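Ribosomal RNA small subunit methyltransferase E (Legionella pneumophila, PDB 5O95) probably methylates the N3 position of a specific uridine in 16S ribosomal RNA, using S-adenosyl-L-methionine as methyl donor. Local coordinates at residues 9-14 with 19-24; 43-48 with 65-70. All blocks are in the same frame, centred on the assembly; numbering follows the deposited sequence.

Contact 1. Residues 9-14 with 19-24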
loop_
_atom_site.group_PDB
_atom_site.type_symbol
_atom_site.label_atom_id
_atom_site.label_comp_id
_atom_site.label_asym_id
_atom_site.label_seq_id
_atom_site.Cartn_x
_atom_site.Cartn_y
_atom_site.Cartn_z
ATOM N N ILE B 9 -13.934 -18.434 5.069
ATOM C CA ILE B 9 -15.209 -17.969 4.521
ATOM C C ILE B 9 -16.003 -17.335 5.656
ATOM O O ILE B 9 -16.225 -17.971 6.692
ATOM C CB ILE B 9 -16.029 -19.132 3.909
ATOM C CG1 ILE B 9 -15.269 -19.834 2.773
ATOM C CG2 ILE B 9 -17.404 -18.656 3.438
ATOM C CD1 ILE B 9 -15.066 -18.928 1.528
ATOM N N TYR B 10 -16.455 -16.102 5.463
ATOM C CA TYR B 10 -17.269 -15.441 6.468
ATOM C C TYR B 10 -18.702 -15.954 6.375
ATOM O O TYR B 10 -19.320 -15.900 5.303
ATOM C CB TYR B 10 -17.293 -13.941 6.160
ATOM C CG TYR B 10 -18.299 -13.152 6.950
ATOM C CD1 TYR B 10 -18.185 -12.991 8.328
ATOM C CD2 TYR B 10 -19.395 -12.576 6.311
ATOM C CE1 TYR B 10 -19.111 -12.249 9.049
ATOM C CE2 TYR B 10 -20.337 -11.830 7.020
ATOM C CZ TYR B 10 -20.201 -11.673 8.379
ATOM O OH TYR B 10 -21.132 -10.929 9.065
ATOM N N GLN B 11 -19.235 -16.452 7.504
ATOM C CA GLN B 11 -20.658 -16.765 7.600
ATOM C C GLN B 11 -21.137 -16.256 8.950
ATOM O O GLN B 11 -20.604 -16.684 9.988
ATOM C CB GLN B 11 -20.891 -18.283 7.558
ATOM C CG GLN B 11 -20.690 -18.953 6.198
ATOM C CD GLN B 11 -21.789 -18.590 5.229
ATOM O OE1 GLN B 11 -22.818 -19.275 5.131
ATOM N NE2 GLN B 11 -21.593 -17.481 4.510
ATOM N N PRO B 12 -22.128 -15.370 8.993
ATOM C CA PRO B 12 -22.628 -14.890 10.280
ATOM C C PRO B 12 -23.369 -16.010 10.997
ATOM O O PRO B 12 -23.856 -16.960 10.380
ATOM C CB PRO B 12 -23.587 -13.764 9.888
ATOM C CG PRO B 12 -24.044 -14.133 8.513
ATOM C CD PRO B 12 -22.817 -14.730 7.854
ATOM N N GLY B 13 -23.424 -15.889 12.314
ATOM C CA GLY B 13 -24.237 -16.782 13.132
ATOM C C GLY B 13 -23.411 -17.496 14.181
ATOM O O GLY B 13 -22.185 -17.433 14.211
ATOM N N GLU B 14 -24.138 -18.176 15.071
ATOM C CA GLU B 14 -23.549 -19.027 16.093
ATOM C C GLU B 14 -23.816 -20.469 15.700
ATOM O O GLU B 14 -24.936 -20.802 15.282
ATOM C CB GLU B 14 -24.236 -18.768 17.428
ATOM C CG GLU B 14 -24.093 -17.375 17.957
ATOM C CD GLU B 14 -22.669 -17.031 18.300
ATOM O OE1 GLU B 14 -21.966 -17.911 18.838
ATOM O OE2 GLU B 14 -22.256 -15.884 18.028
ATOM N N GLN B 19 -22.851 -29.594 13.786
ATOM C CA GLN B 19 -23.973 -29.050 13.037
ATOM C C GLN B 19 -23.677 -29.045 11.547
ATOM O O GLN B 19 -22.526 -28.922 11.121
ATOM C CB GLN B 19 -24.307 -27.632 13.500
ATOM C CG GLN B 19 -25.024 -27.635 14.858
ATOM C CD GLN B 19 -25.320 -26.248 15.396
ATOM O OE1 GLN B 19 -24.922 -25.243 14.810
ATOM N NE2 GLN B 19 -26.021 -26.190 16.522
ATOM N N LEU B 20 -24.737 -29.184 10.758
ATOM C CA LEU B 20 -24.664 -29.054 9.312
ATOM C C LEU B 20 -25.104 -27.647 8.936
ATOM O O LEU B 20 -26.146 -27.171 9.395
ATOM C CB LEU B 20 -25.569 -30.079 8.626
ATOM C CG LEU B 20 -25.434 -30.147 7.099
ATOM C CD1 LEU B 20 -24.065 -30.669 6.693
ATOM C CD2 LEU B 20 -26.537 -31.028 6.518
ATOM N N LEU B 21 -24.301 -26.980 8.115
ATOM C CA LEU B 21 -24.593 -25.617 7.698
ATOM C C LEU B 21 -24.642 -25.567 6.179
ATOM O O LEU B 21 -23.654 -25.900 5.513
ATOM C CB LEU B 21 -23.514 -24.671 8.220
ATOM C CG LEU B 21 -23.604 -23.232 7.719
ATOM C CD1 LEU B 21 -24.907 -22.593 8.177
ATOM C CD2 LEU B 21 -22.396 -22.447 8.201
ATOM N N GLU B 22 -25.789 -25.170 5.633
ATOM C CA GLU B 22 -25.857 -24.815 4.226
ATOM C C GLU B 22 -25.321 -23.400 4.080
ATOM O O GLU B 22 -25.865 -22.454 4.667
ATOM C CB GLU B 22 -27.290 -24.880 3.706
ATOM C CG GLU B 22 -27.369 -24.540 2.230
ATOM C CD GLU B 22 -28.775 -24.624 1.685
ATOM O OE1 GLU B 22 -29.674 -25.008 2.451
ATOM O OE2 GLU B 22 -28.978 -24.308 0.498
ATOM N N LEU B 23 -24.240 -23.248 3.329
ATOM C CA LEU B 23 -23.668 -21.921 3.199
ATOM C C LEU B 23 -24.681 -20.976 2.585
ATOM O O LEU B 23 -25.561 -21.393 1.829
ATOM C CB LEU B 23 -22.426 -21.981 2.320
ATOM C CG LEU B 23 -21.287 -22.814 2.894
ATOM C CD1 LEU B 23 -20.103 -22.719 1.926
ATOM C CD2 LEU B 23 -20.886 -22.321 4.273
ATOM N N SER B 24 -24.552 -19.680 2.921
ATOM C CA SER B 24 -25.388 -18.689 2.268
ATOM C C SER B 24 -25.208 -18.816 0.760
ATOM O O SER B 24 -24.155 -19.262 0.299
ATOM C CB SER B 24 -24.970 -17.288 2.696
ATOM O OG SER B 24 -23.614 -17.031 2.318
HETATM O O HOH W 1 -26.539 -22.984 14.892
#
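In the small N-terminal beta domain of this RsmE-family enzyme, the side-chain amide of Gln11 joins the end of strand 8-10 to Ser24, the N-cap residue of helix 25-34. The amide uses both its ends. OE1 accepts the backbone N-H of Ser24 at 2.8 Å, a nearly straight bond, its donor tilted 21° from the carbonyl plane. NE2 gives one hydrogen to Ser24 OG at 3.0 Å and the other to the carbonyl of its own neighbour, Tyr10 O, at 2.9 Å. Both acceptors lie within 10° of the amide plane, so the three bonds together define which end is oxygen and hold the group against rotation. The Gln11 chain bends at chi2 (-71°), which turns the amide toward Ser24. Ser24 OG in turn accepts from Ala27 N in the first turn of the helix, so the N-cap hydroxyl is tied to helix and strand end alike. Leu23 crosses Gln11 at about a right angle, its CD2 lying 3.9 Å from Gln11 CG and lining the aliphatic part of the chain. At the far end the segments separate, and a water spans them, donating to Glu14 O at 2.7 Å and to Gln19 OE1 at 2.8 Å; Gln19 OE1 also accepts from Gln16 N. Strands 8-10 and 20-22 are the two outermost strands of the five-stranded sheet, paired with strands 42-46 and 64-74 respectively, while Ile9 and Gln11 also pack on helix 25-34.

Contact 2. Residues 43-48 with 65-70; sequences LTLFNG and VFVRIA
Strands 43-46 and 65-70 run at 78° to one another, with their axes 9.2 Å apart at closest approach. Both belong to the N-terminal PUA domain of the enzyme and to one mixed sheet, in which strand 51-61 sits between them; an angle this wide across one intervening strand is consistent with a strongly twisted and curled sheet. The CA atoms stay well apart, 8.4 Å between Leu43 and Val67, too far for direct backbone pairing, and the contact is made by side chains alone. Val67 stands at its middle, with one methyl for each leucine. Its CG1 meets Leu43 CD1 at 3.9 Å, the two side chains crossing at about a right angle. Its CG2 faces Leu45 CD1, also at 3.9 Å, but here the side chains reach toward each other tip to tip. Chi1 of Val67 (-49°) sets CG1 beside the backbone N and CG2 between N and the carbonyl carbon, dividing the methyls between the two partners. All four touching residues are buried, and the interaction is purely apolar. The layer they form is extended by Ile9 of strand 8-10, which packs on both leucines, and by Leu21 of strand 20-22, which touches Leu45 and Val67. Ile69 approaches Leu45 at a slant, bringing the end of its chain over so that CD1 lies 3.7 Å from Leu45 CD1, the shortest separation between the two segments.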
loop_
_atom_site.group_PDB
_atom_site.type_symbol
_atom_site.label_atom_id
_atom_site.label_comp_id
_atom_site.label_asym_id
_atom_site.label_seq_id
_atom_site.Cartn_x
_atom_site.Cartn_y
_atom_site.Cartn_z
ATOM N N LEU B 43 -12.605 -26.163 5.295
ATOM C CA LEU B 43 -12.859 -24.731 5.310
ATOM C C LEU B 43 -12.806 -24.256 6.749
ATOM O O LEU B 43 -13.144 -24.995 7.674
ATOM C CB LEU B 43 -14.287 -24.383 4.823
ATOM C CG LEU B 43 -14.691 -24.591 3.372
ATOM C CD1 LEU B 43 -16.183 -24.349 3.188
ATOM C CD2 LEU B 43 -13.897 -23.640 2.503
ATOM N N THR B 44 -12.409 -23.011 6.930
ATOM C CA THR B 44 -12.504 -22.336 8.215
ATOM C C THR B 44 -13.544 -21.251 8.044
ATOM O O THR B 44 -13.315 -20.283 7.317
ATOM C CB THR B 44 -11.166 -21.728 8.627
ATOM O OG1 THR B 44 -10.166 -22.751 8.754
ATOM C CG2 THR B 44 -11.311 -20.989 9.968
ATOM N N LEU B 45 -14.714 -21.427 8.650
ATOM C CA LEU B 45 -15.685 -20.347 8.655
ATOM C C LEU B 45 -15.379 -19.430 9.826
ATOM O O LEU B 45 -14.819 -19.852 10.829
ATOM C CB LEU B 45 -17.102 -20.894 8.823
ATOM C CG LEU B 45 -17.383 -22.086 7.923
ATOM C CD1 LEU B 45 -18.781 -22.658 8.233
ATOM C CD2 LEU B 45 -17.243 -21.727 6.444
ATOM N N PHE B 46 -15.724 -18.156 9.685
ATOM C CA PHE B 46 -15.693 -17.272 10.835
ATOM C C PHE B 46 -16.916 -16.376 10.764
ATOM O O PHE B 46 -17.474 -16.144 9.689
ATOM C CB PHE B 46 -14.389 -16.463 10.915
ATOM C CG PHE B 46 -14.198 -15.529 9.750
ATOM C CD1 PHE B 46 -13.723 -16.023 8.547
ATOM C CD2 PHE B 46 -14.540 -14.187 9.857
ATOM C CE1 PHE B 46 -13.555 -15.173 7.444
ATOM C CE2 PHE B 46 -14.368 -13.328 8.752
ATOM C CZ PHE B 46 -13.901 -13.835 7.555
ATOM N N ASN B 47 -17.331 -15.871 11.926
ATOM C CA ASN B 47 -18.673 -15.314 12.065
ATOM C C ASN B 47 -18.697 -13.817 12.354
ATOM O O ASN B 47 -19.773 -13.259 12.622
ATOM C CB ASN B 47 -19.487 -16.093 13.112
ATOM C CG ASN B 47 -19.020 -15.847 14.542
ATOM O OD1 ASN B 47 -17.940 -15.298 14.786
ATOM N ND2 ASN B 47 -19.825 -16.321 15.508
ATOM N N GLY B 48 -17.553 -13.136 12.239
ATOM C CA GLY B 48 -17.482 -11.735 12.585
ATOM C C GLY B 48 -17.443 -11.445 14.063
ATOM O O GLY B 48 -17.397 -10.278 14.446
ATOM N N VAL B 65 -23.864 -25.572 -1.082
ATOM C CA VAL B 65 -22.748 -26.205 -0.389
ATOM C C VAL B 65 -23.182 -26.457 1.050
ATOM O O VAL B 65 -23.548 -25.510 1.760
ATOM C CB VAL B 65 -21.484 -25.335 -0.430
ATOM C CG1 VAL B 65 -20.341 -26.057 0.273
ATOM C CG2 VAL B 65 -21.099 -25.004 -1.881
ATOM N N PHE B 66 -23.126 -27.724 1.482
ATOM C CA PHE B 66 -23.413 -28.116 2.861
ATOM C C PHE B 66 -22.113 -28.504 3.563
ATOM O O PHE B 66 -21.386 -29.374 3.085
ATOM C CB PHE B 66 -24.386 -29.298 2.899
ATOM C CG PHE B 66 -25.725 -28.984 2.309
ATOM C CD1 PHE B 66 -25.949 -29.132 0.949
ATOM C CD2 PHE B 66 -26.759 -28.518 3.108
ATOM C CE1 PHE B 66 -27.181 -28.827 0.396
ATOM C CE2 PHE B 66 -28.000 -28.222 2.561
ATOM C CZ PHE B 66 -28.208 -28.372 1.207
ATOM N N VAL B 67 -21.830 -27.865 4.688
ATOM C CA VAL B 67 -20.587 -28.104 5.411
ATOM C C VAL B 67 -20.902 -28.629 6.802
ATOM O O VAL B 67 -21.890 -28.243 7.430
ATOM C CB VAL B 67 -19.666 -26.866 5.468
ATOM C CG1 VAL B 67 -19.517 -26.271 4.077
ATOM C CG2 VAL B 67 -20.167 -25.834 6.483
ATOM N N ARG B 68 -20.044 -29.514 7.284
ATOM C CA ARG B 68 -20.196 -30.110 8.601
ATOM C C ARG B 68 -19.216 -29.414 9.535
ATOM O O ARG B 68 -18.008 -29.416 9.283
ATOM C CB ARG B 68 -19.943 -31.616 8.527
ATOM C CG ARG B 68 -20.116 -32.347 9.859
ATOM C CD ARG B 68 -21.571 -32.310 10.351
ATOM N NE ARG B 68 -22.488 -32.978 9.430
ATOM C CZ ARG B 68 -23.776 -33.194 9.685
ATOM N NH1 ARG B 68 -24.298 -32.782 10.831
ATOM N NH2 ARG B 68 -24.544 -33.812 8.792
ATOM N N ILE B 69 -19.748 -28.760 10.566
ATOM C CA ILE B 69 -18.931 -28.066 11.552
ATOM C C ILE B 69 -18.317 -29.106 12.479
ATOM O O ILE B 69 -19.041 -29.850 13.155
ATOM C CB ILE B 69 -19.770 -27.071 12.371
ATOM C CG1 ILE B 69 -20.612 -26.160 11.474
ATOM C CG2 ILE B 69 -18.864 -26.286 13.312
ATOM C CD1 ILE B 69 -19.817 -25.232 10.661
ATOM N N ALA B 70 -16.986 -29.161 12.522
ATOM C CA ALA B 70 -16.311 -30.111 13.405
ATOM C C ALA B 70 -15.962 -29.507 14.759
ATOM O O ALA B 70 -16.072 -30.186 15.791
ATOM C CB ALA B 70 -15.035 -30.625 12.739
#

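Contacts 1 and 2 have centres about 5 Å apart and follow one another along the chain, the first closing before the second opens. Two probable backbone hydrogen bonds join them within the same sheet: Gln11 N to Phe46 O at 2.8 Å couples 9-14 to 43-48, and Leu21 O to Val67 N, also 2.8 Å, couples 19-24 to 65-70. Each segment of contact 1 thus borders one of contact 2, with the polar Gln11-Ser24 clasp beside an apolar interior. Both contacts lie away from the residues that bind S-adenosyl-L-methionine, such as Leu220 and Arg223, and belong to the packing of the N-terminal domain.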